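Local atomic coordinates of polycomb protein Sfmbt (Drosophila melanogaster, PDB entry 5J8Y), a protein that belongs to the Polycomb group and pairs through its SAM domain with that of Scm, probably linking PhoRC at Polycomb response elements to PRC1. Residues D7-N10 with Q16-R19; R39-T44 with Q68-V73; Y12-F17 with N33-K38. One frame throughout, in Å; residues are numbered along the deposited sequence.

Interaction 1. Residues D7-N10 with Q16-R19; sequences DTWN and QFLR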
loop_
_atom_site.group_PDB
_atom_site.type_symbol
_atom_site.label_atom_id
_atom_site.label_comp_id
_atom_site.label_asym_id
_atom_site.label_seq_id
_atom_site.Cartn_x
_atom_site.Cartn_y
_atom_site.Cartn_z
ATOM N N ASP C 7 -13.979 -18.234 1.043
ATOM C CA ASP C 7 -14.878 -18.281 2.172
ATOM C C ASP C 7 -14.714 -19.587 2.945
ATOM O O ASP C 7 -15.051 -19.636 4.031
ATOM C CB ASP C 7 -16.339 -18.037 1.806
ATOM C CG ASP C 7 -16.800 -18.825 0.639
ATOM O OD1 ASP C 7 -16.243 -19.872 0.354
ATOM O OD2 ASP C 7 -17.788 -18.409 0.030
ATOM N N THR C 8 -14.154 -20.610 2.344
ATOM C CA THR C 8 -13.879 -21.856 3.073
ATOM C C THR C 8 -12.549 -21.813 3.852
ATOM O O THR C 8 -12.347 -22.546 4.785
ATOM C CB THR C 8 -13.859 -23.055 2.123
ATOM O OG1 THR C 8 -12.713 -22.977 1.290
ATOM C CG2 THR C 8 -15.126 -23.114 1.303
ATOM N N TRP C 9 -11.647 -20.933 3.453
ATOM C CA TRP C 9 -10.307 -20.906 4.029
ATOM C C TRP C 9 -10.251 -20.714 5.564
ATOM O O TRP C 9 -10.940 -19.898 6.118
ATOM C CB TRP C 9 -9.518 -19.748 3.435
ATOM C CG TRP C 9 -9.114 -19.821 1.961
ATOM C CD1 TRP C 9 -9.371 -20.804 1.048
ATOM C CD2 TRP C 9 -8.390 -18.822 1.270
ATOM N NE1 TRP C 9 -8.839 -20.469 -0.171
ATOM C CE2 TRP C 9 -8.223 -19.255 -0.053
ATOM C CE3 TRP C 9 -7.862 -17.597 1.646
ATOM C CZ2 TRP C 9 -7.568 -18.498 -0.989
ATOM C CZ3 TRP C 9 -7.209 -16.878 0.740
ATOM C CH2 TRP C 9 -7.047 -17.325 -0.569
ATOM N N ASN C 10 -9.391 -21.468 6.232
ATOM C CA ASN C 10 -9.052 -21.229 7.639
ATOM C C ASN C 10 -7.818 -20.322 7.783
ATOM O O ASN C 10 -7.342 -19.817 6.810
ATOM C CB ASN C 10 -8.836 -22.537 8.397
ATOM C CG ASN C 10 -7.760 -23.383 7.781
ATOM O OD1 ASN C 10 -6.807 -22.879 7.220
ATOM N ND2 ASN C 10 -7.918 -24.691 7.887
ATOM N N GLN C 16 -0.875 -19.283 3.795
ATOM C CA GLN C 16 -0.299 -19.771 2.598
ATOM C C GLN C 16 -0.593 -18.835 1.474
ATOM O O GLN C 16 0.204 -18.676 0.591
ATOM C CB GLN C 16 -0.808 -21.156 2.287
ATOM C CG GLN C 16 -0.405 -22.249 3.272
ATOM C CD GLN C 16 1.091 -22.280 3.568
ATOM O OE1 GLN C 16 1.495 -21.974 4.621
ATOM N NE2 GLN C 16 1.866 -22.680 2.641
ATOM N N PHE C 17 -1.745 -18.227 1.502
ATOM C CA PHE C 17 -2.108 -17.301 0.431
ATOM C C PHE C 17 -1.130 -16.140 0.476
ATOM O O PHE C 17 -0.580 -15.745 -0.492
ATOM C CB PHE C 17 -3.515 -16.846 0.618
ATOM C CG PHE C 17 -3.893 -15.715 -0.229
ATOM C CD1 PHE C 17 -4.061 -15.876 -1.573
ATOM C CD2 PHE C 17 -4.092 -14.487 0.328
ATOM C CE1 PHE C 17 -4.434 -14.823 -2.340
ATOM C CE2 PHE C 17 -4.450 -13.426 -0.448
ATOM C CZ PHE C 17 -4.619 -13.605 -1.782
ATOM N N LEU C 18 -0.952 -15.613 1.653
ATOM C CA LEU C 18 0.008 -14.544 1.879
ATOM C C LEU C 18 1.419 -14.982 1.486
ATOM O O LEU C 18 2.216 -14.171 1.018
ATOM C CB LEU C 18 -0.020 -14.113 3.348
ATOM C CG LEU C 18 -1.252 -13.329 3.803
ATOM C CD1 LEU C 18 -1.443 -13.446 5.304
ATOM C CD2 LEU C 18 -1.129 -11.868 3.400
ATOM N N ARG C 19 1.747 -16.247 1.691
ATOM C CA ARG C 19 3.078 -16.743 1.372
ATOM C C ARG C 19 3.402 -16.718 -0.108
ATOM O O ARG C 19 4.431 -16.224 -0.514
ATOM C CB ARG C 19 3.269 -18.165 1.892
ATOM C CG ARG C 19 4.710 -18.481 2.146
ATOM C CD ARG C 19 4.924 -19.781 2.908
ATOM N NE ARG C 19 4.896 -19.614 4.351
ATOM C CZ ARG C 19 5.956 -19.379 5.118
ATOM N NH1 ARG C 19 7.167 -19.238 4.620
ATOM N NH2 ARG C 19 5.784 -19.287 6.417
#

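Interaction 2. Residues R39-T44 with Q68-V73; sequences RLLQLT and QLKCKV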
loop_
_atom_site.group_PDB
_atom_site.type_symbol
_atom_site.label_atom_id
_atom_site.label_comp_id
_atom_site.label_asym_id
_atom_site.label_seq_id
_atom_site.Cartn_x
_atom_site.Cartn_y
_atom_site.Cartn_z
ATOM N N ARG C 39 -13.040 -13.741 7.499
ATOM C CA ARG C 39 -12.622 -12.461 7.990
ATOM C C ARG C 39 -11.757 -11.751 6.967
ATOM O O ARG C 39 -11.811 -10.550 6.844
ATOM C CB ARG C 39 -11.933 -12.574 9.315
ATOM C CG ARG C 39 -11.443 -11.270 9.874
ATOM C CD ARG C 39 -12.477 -10.208 10.198
ATOM N NE ARG C 39 -11.784 -9.108 10.831
ATOM C CZ ARG C 39 -12.209 -7.876 10.968
ATOM N NH1 ARG C 39 -13.397 -7.492 10.567
ATOM N NH2 ARG C 39 -11.403 -7.008 11.516
ATOM N N LEU C 40 -10.982 -12.487 6.228
ATOM C CA LEU C 40 -10.154 -11.910 5.209
ATOM C C LEU C 40 -10.958 -11.010 4.279
ATOM O O LEU C 40 -10.728 -9.835 4.175
ATOM C CB LEU C 40 -9.524 -12.976 4.350
ATOM C CG LEU C 40 -8.455 -12.502 3.367
ATOM C CD1 LEU C 40 -7.244 -11.866 4.006
ATOM C CD2 LEU C 40 -8.034 -13.586 2.418
ATOM N N LEU C 41 -11.916 -11.632 3.636
ATOM C CA LEU C 41 -12.786 -10.986 2.684
ATOM C C LEU C 41 -13.647 -9.891 3.258
ATOM O O LEU C 41 -14.301 -9.223 2.531
ATOM C CB LEU C 41 -13.645 -11.995 1.986
ATOM C CG LEU C 41 -13.049 -13.246 1.420
ATOM C CD1 LEU C 41 -14.133 -14.060 0.842
ATOM C CD2 LEU C 41 -12.022 -13.019 0.350
ATOM N N GLN C 42 -13.650 -9.725 4.560
ATOM C CA GLN C 42 -14.422 -8.713 5.224
ATOM C C GLN C 42 -13.593 -7.516 5.488
ATOM O O GLN C 42 -14.093 -6.451 5.653
ATOM C CB GLN C 42 -14.969 -9.232 6.562
ATOM C CG GLN C 42 -16.216 -10.105 6.456
ATOM C CD GLN C 42 -16.677 -10.666 7.802
ATOM O OE1 GLN C 42 -15.918 -11.269 8.539
ATOM N NE2 GLN C 42 -17.939 -10.475 8.103
ATOM N N LEU C 43 -12.301 -7.711 5.571
ATOM C CA LEU C 43 -11.382 -6.653 5.886
ATOM C C LEU C 43 -11.474 -5.355 5.063
ATOM O O LEU C 43 -11.498 -5.417 3.892
ATOM C CB LEU C 43 -9.936 -7.184 5.799
ATOM C CG LEU C 43 -9.449 -8.102 6.902
ATOM C CD1 LEU C 43 -8.040 -8.575 6.800
ATOM C CD2 LEU C 43 -9.674 -7.431 8.228
ATOM N N THR C 44 -11.530 -4.209 5.727
ATOM C CA THR C 44 -11.375 -2.912 5.079
ATOM C C THR C 44 -9.930 -2.468 5.259
ATOM O O THR C 44 -9.155 -3.131 5.951
ATOM C CB THR C 44 -12.314 -1.844 5.672
ATOM O OG1 THR C 44 -11.905 -1.532 7.008
ATOM C CG2 THR C 44 -13.755 -2.330 5.683
ATOM N N GLN C 68 -7.832 -8.427 -5.639
ATOM C CA GLN C 68 -7.521 -9.273 -6.775
ATOM C C GLN C 68 -8.034 -10.685 -6.523
ATOM O O GLN C 68 -8.473 -11.372 -7.421
ATOM C CB GLN C 68 -6.025 -9.300 -7.048
ATOM C CG GLN C 68 -5.623 -9.929 -8.375
ATOM C CD GLN C 68 -5.887 -9.046 -9.581
ATOM O OE1 GLN C 68 -6.334 -7.913 -9.454
ATOM N NE2 GLN C 68 -5.605 -9.574 -10.762
ATOM N N LEU C 69 -8.002 -11.085 -5.271
ATOM C CA LEU C 69 -8.449 -12.375 -4.905
ATOM C C LEU C 69 -9.911 -12.462 -5.239
ATOM O O LEU C 69 -10.344 -13.353 -5.857
ATOM C CB LEU C 69 -8.270 -12.631 -3.437
ATOM C CG LEU C 69 -8.836 -13.966 -2.954
ATOM C CD1 LEU C 69 -8.234 -15.171 -3.640
ATOM C CD2 LEU C 69 -8.734 -14.046 -1.460
ATOM N N LYS C 70 -10.642 -11.472 -4.799
ATOM C CA LYS C 70 -12.060 -11.380 -5.002
ATOM C C LYS C 70 -12.492 -11.354 -6.450
ATOM O O LYS C 70 -13.609 -11.617 -6.716
ATOM C CB LYS C 70 -12.610 -10.195 -4.262
ATOM C CG LYS C 70 -12.678 -10.328 -2.776
ATOM C CD LYS C 70 -12.884 -8.993 -2.127
ATOM C CE LYS C 70 -13.090 -9.089 -0.650
ATOM N NZ LYS C 70 -13.400 -7.815 0.017
ATOM N N CYS C 71 -11.607 -10.959 -7.332
ATOM C CA CYS C 71 -11.883 -10.964 -8.747
ATOM C C CYS C 71 -12.160 -12.315 -9.361
ATOM O O CYS C 71 -13.267 -12.533 -9.798
ATOM C CB CYS C 71 -10.760 -10.336 -9.519
ATOM S SG CYS C 71 -10.829 -8.605 -9.471
ATOM N N LYS C 72 -11.179 -13.207 -9.415
ATOM C CA LYS C 72 -11.442 -14.516 -9.970
ATOM C C LYS C 72 -11.999 -15.357 -8.856
ATOM O O LYS C 72 -11.283 -15.782 -8.015
ATOM C CB LYS C 72 -10.178 -15.144 -10.559
ATOM N N VAL C 73 -13.287 -15.596 -8.885
ATOM C CA VAL C 73 -13.977 -16.155 -7.759
ATOM C C VAL C 73 -15.481 -16.283 -8.025
ATOM O O VAL C 73 -16.243 -15.367 -7.855
ATOM C CB VAL C 73 -13.596 -15.383 -6.460
ATOM C CG1 VAL C 73 -14.754 -14.858 -5.676
ATOM C CG2 VAL C 73 -12.760 -16.244 -5.554
#

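Interaction 3. Residues Y12-F17 with N33-K38; sequences YDVSQF and NKIDGK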
loop_
_atom_site.group_PDB
_atom_site.type_symbol
_atom_site.label_atom_id
_atom_site.label_comp_id
_atom_site.label_asym_id
_atom_site.label_seq_id
_atom_site.Cartn_x
_atom_site.Cartn_y
_atom_site.Cartn_z
ATOM N N TYR C 12 -4.755 -21.072 8.484
ATOM C CA TYR C 12 -3.661 -21.649 7.714
ATOM C C TYR C 12 -3.818 -21.383 6.235
ATOM O O TYR C 12 -2.854 -21.180 5.540
ATOM C CB TYR C 12 -3.482 -23.140 8.007
ATOM C CG TYR C 12 -2.341 -23.789 7.241
ATOM C CD1 TYR C 12 -1.050 -23.785 7.728
ATOM C CD2 TYR C 12 -2.568 -24.418 6.045
ATOM C CE1 TYR C 12 -0.036 -24.383 7.031
ATOM C CE2 TYR C 12 -1.575 -25.011 5.349
ATOM C CZ TYR C 12 -0.313 -24.993 5.839
ATOM O OH TYR C 12 0.655 -25.578 5.117
ATOM N N ASP C 13 -5.036 -21.418 5.742
ATOM C CA ASP C 13 -5.273 -21.141 4.337
ATOM C C ASP C 13 -4.799 -19.683 4.010
ATOM O O ASP C 13 -4.154 -19.450 3.036
ATOM C CB ASP C 13 -6.750 -21.304 4.020
ATOM C CG ASP C 13 -7.188 -22.777 3.887
ATOM O OD1 ASP C 13 -6.603 -23.509 3.084
ATOM O OD2 ASP C 13 -8.123 -23.151 4.579
ATOM N N VAL C 14 -5.111 -18.737 4.882
ATOM C CA VAL C 14 -4.745 -17.334 4.700
ATOM C C VAL C 14 -3.215 -17.158 4.722
ATOM O O VAL C 14 -2.655 -16.386 3.978
ATOM C CB VAL C 14 -5.449 -16.449 5.756
ATOM C CG1 VAL C 14 -5.002 -15.013 5.664
ATOM C CG2 VAL C 14 -6.969 -16.527 5.610
ATOM N N SER C 15 -2.544 -17.915 5.566
ATOM C CA SER C 15 -1.092 -17.817 5.679
ATOM C C SER C 15 -0.408 -18.226 4.379
ATOM O O SER C 15 0.509 -17.549 3.914
ATOM C CB SER C 15 -0.582 -18.685 6.831
ATOM O OG SER C 15 -0.865 -18.083 8.083
ATOM N N GLN C 16 -0.875 -19.283 3.795
ATOM C CA GLN C 16 -0.299 -19.771 2.598
ATOM C C GLN C 16 -0.593 -18.835 1.474
ATOM O O GLN C 16 0.204 -18.676 0.591
ATOM C CB GLN C 16 -0.808 -21.156 2.287
ATOM C CG GLN C 16 -0.405 -22.249 3.272
ATOM C CD GLN C 16 1.091 -22.280 3.568
ATOM O OE1 GLN C 16 1.495 -21.974 4.621
ATOM N NE2 GLN C 16 1.866 -22.680 2.641
ATOM N N PHE C 17 -1.745 -18.227 1.502
ATOM C CA PHE C 17 -2.108 -17.301 0.431
ATOM C C PHE C 17 -1.130 -16.140 0.476
ATOM O O PHE C 17 -0.580 -15.745 -0.492
ATOM C CB PHE C 17 -3.515 -16.846 0.618
ATOM C CG PHE C 17 -3.893 -15.715 -0.229
ATOM C CD1 PHE C 17 -4.061 -15.876 -1.573
ATOM C CD2 PHE C 17 -4.092 -14.487 0.328
ATOM C CE1 PHE C 17 -4.434 -14.823 -2.340
ATOM C CE2 PHE C 17 -4.450 -13.426 -0.448
ATOM C CZ PHE C 17 -4.619 -13.605 -1.782
ATOM N N ASN C 33 -4.015 -12.891 14.976
ATOM C CA ASN C 33 -5.333 -12.327 15.012
ATOM C C ASN C 33 -6.428 -13.193 14.422
ATOM O O ASN C 33 -7.554 -12.775 14.245
ATOM C CB ASN C 33 -5.318 -11.010 14.308
ATOM C CG ASN C 33 -4.573 -10.005 15.054
ATOM O OD1 ASN C 33 -5.092 -9.384 15.956
ATOM N ND2 ASN C 33 -3.332 -9.852 14.696
ATOM N N LYS C 34 -6.080 -14.410 14.117
ATOM C CA LYS C 34 -7.032 -15.332 13.616
ATOM C C LYS C 34 -7.841 -14.769 12.489
ATOM O O LYS C 34 -9.031 -14.591 12.550
ATOM C CB LYS C 34 -7.895 -15.838 14.749
ATOM C CG LYS C 34 -7.176 -16.831 15.638
ATOM C CD LYS C 34 -8.090 -17.506 16.608
ATOM C CE LYS C 34 -8.560 -18.884 16.155
ATOM N NZ LYS C 34 -9.500 -19.472 17.154
ATOM N N ILE C 35 -7.124 -14.495 11.421
ATOM C CA ILE C 35 -7.698 -14.047 10.182
ATOM C C ILE C 35 -7.789 -15.268 9.266
ATOM O O ILE C 35 -6.811 -15.700 8.701
ATOM C CB ILE C 35 -6.851 -12.949 9.524
ATOM C CG1 ILE C 35 -6.640 -11.779 10.485
ATOM C CG2 ILE C 35 -7.470 -12.524 8.199
ATOM C CD1 ILE C 35 -7.795 -10.834 10.628
ATOM N N ASP C 36 -8.984 -15.825 9.194
ATOM C CA ASP C 36 -9.337 -16.881 8.264
ATOM C C ASP C 36 -9.980 -16.276 7.013
ATOM O O ASP C 36 -10.103 -15.074 6.901
ATOM C CB ASP C 36 -10.255 -17.926 8.934
ATOM C CG ASP C 36 -11.647 -17.394 9.228
ATOM O OD1 ASP C 36 -11.866 -16.187 9.083
ATOM O OD2 ASP C 36 -12.520 -18.178 9.638
ATOM N N GLY C 37 -10.322 -17.124 6.055
ATOM C CA GLY C 37 -10.936 -16.683 4.823
ATOM C C GLY C 37 -12.064 -15.682 5.020
ATOM O O GLY C 37 -12.027 -14.594 4.484
ATOM N N LYS C 38 -13.054 -16.057 5.815
ATOM C CA LYS C 38 -14.227 -15.241 6.030
ATOM C C LYS C 38 -13.872 -13.842 6.481
ATOM O O LYS C 38 -14.306 -12.868 5.940
ATOM C CB LYS C 38 -15.113 -15.896 7.095
ATOM C CG LYS C 38 -16.209 -15.074 7.692
ATOM C CD LYS C 38 -17.331 -15.980 8.168
ATOM C CE LYS C 38 -18.518 -15.155 8.592
ATOM N NZ LYS C 38 -19.450 -14.771 7.524
#

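Interaction 1. Residues D7-N10 with Q16-R19
In this SAM domain the N-terminal arm packs back on the first helix of the bundle, and the whole contact between residues 7-10 and 16-19 comes down to one aromatic pair, Trp9 with Phe17. The far rim of the indole does the touching. CH2 of Trp9 stands over one face of the phenyl ring, 3.5 Å from CD1 of Phe17, and CZ3 of Trp9 lies 3.6 Å from CG of Phe17. The same indole corner also rests on the root of the side chain, with Trp9 CZ3 3.7 Å from Phe17 CB. The ring planes are inclined at 47° and the centroids of the six-membered rings are 5.0 Å apart, an oblique pairing. With CG anti to the backbone N (chi1 168°), the Phe17 ring turns one face to the indole. No hydrogen bond joins the two segments, so van der Waals contact carries the pairing. Both rings continue onto helix 56-71, where each touches Leu69 and Phe17 also meets Leu65; the pair thus lies between helix 11-20 and the long C-terminal helix.

Interaction 2. Residues R39-T44 with Q68-V73
Lys70 and Leu41 make the one polar link between residues 39-44 and 68-73. The ammonium NZ of Lys70 gives a hydrogen bond to the backbone O of Leu41, 3.0 Å away. The approach is bent, with a C=O...N angle of 128°, and NZ stands 37° above the carbonyl plane. That oxygen lies within the type I turn from Leu40 to Leu43, which carries the chain off the short helix and is closed by the bond from Leu43 N to Leu40 O. Lys70 spans the distance because its chain runs extended from CG to NZ, the last torsion being -175°.

The apolar contacts flank this bond. The aliphatic part of Lys70 runs alongside Leu41, pointing the other way, its CE 4.0 Å from Leu41 CB, so the lysine contributes methylenes as well as charge. Deeper in, one methyl of Leu69, CD2, meets two leucines: CD2 of Leu41 at 3.9 Å, the two side chains lying nearly perpendicular, and CD2 of Leu40 at 4.0 Å. Leu40 and Leu69 also both touch Trp9, which extends the apolar patch beyond the two segments, while Leu41 reaches Pro6.

A partly buried methyl cluster, with Leu40 on its inner side, bordered by an exposed lysine is how the short helix 37-40 is seated on the end of helix 56-71. The arrangement belongs to the all-helical SAM fold, in which a long C-terminal helix packs against a bundle of shorter ones.

Interaction 3. Residues Y12-F17 with N33-K38
The peptide group joining Asp36 to Gly37 receives a methyl of Val14 on one face. CG2 of Val14 sits almost directly above the plane, 3.3 Å from Asp36 C and 3.4 Å from Gly37 N. At the nitrogen of the same peptide, Gly37 N is hydrogen-bonded to the backbone O of Trp9, so one small planar unit is covered by the first helix and held by the N-terminal arm. The preceding carbonyl is met differently: Ile35 O points in among the branches of Val14, 3.2 Å from CG2 and 3.3 Å from CB of that residue, with the methyl tilted out of the carbonyl plane. With CG1 anti to its backbone N (chi1 175°), Val14 has CG2 beside that nitrogen, where it meets the backbone of residues 35-37.

These close approaches fall in the link between two helices of the SAM bundle. Helix 27-32 ends in a Schellman motif, with Lys34 as its C-prime residue in a positive-phi conformation, and helix 37-40 is preceded by its N-cap Asp36, whose OD1 accepts the backbone N-H of Arg39. The backbone of this link, more than its side chains, faces helix 11-20.

Apolar contact between side chains is looser, Val14 CG1 lying 4.3 Å from Ile35 CG2. Ile35 otherwise directs its end away, toward Phe30 and Leu51, and Val14 also touches Phe30, on helix 27-32.

Followed from the N terminus, the chain first makes interaction 1, a short closure in which the arm before helix 11-20 folds back onto that same helix. Interaction 3 opens inside that closure, sharing Gln16 and Phe17, and ends beyond it, at the start of helix 37-40 after passing through helix 27-32, so the two cross; neither nests in the other. Interaction 2 follows in series, leading from helix 37-40 past helix 45-51 to the end of helix 56-71. Trp9 is common ground for all three, its indole also touching Val14 of interaction 3. Arm, first helix, short helix and C-terminal helix are thereby tied into one compact unit.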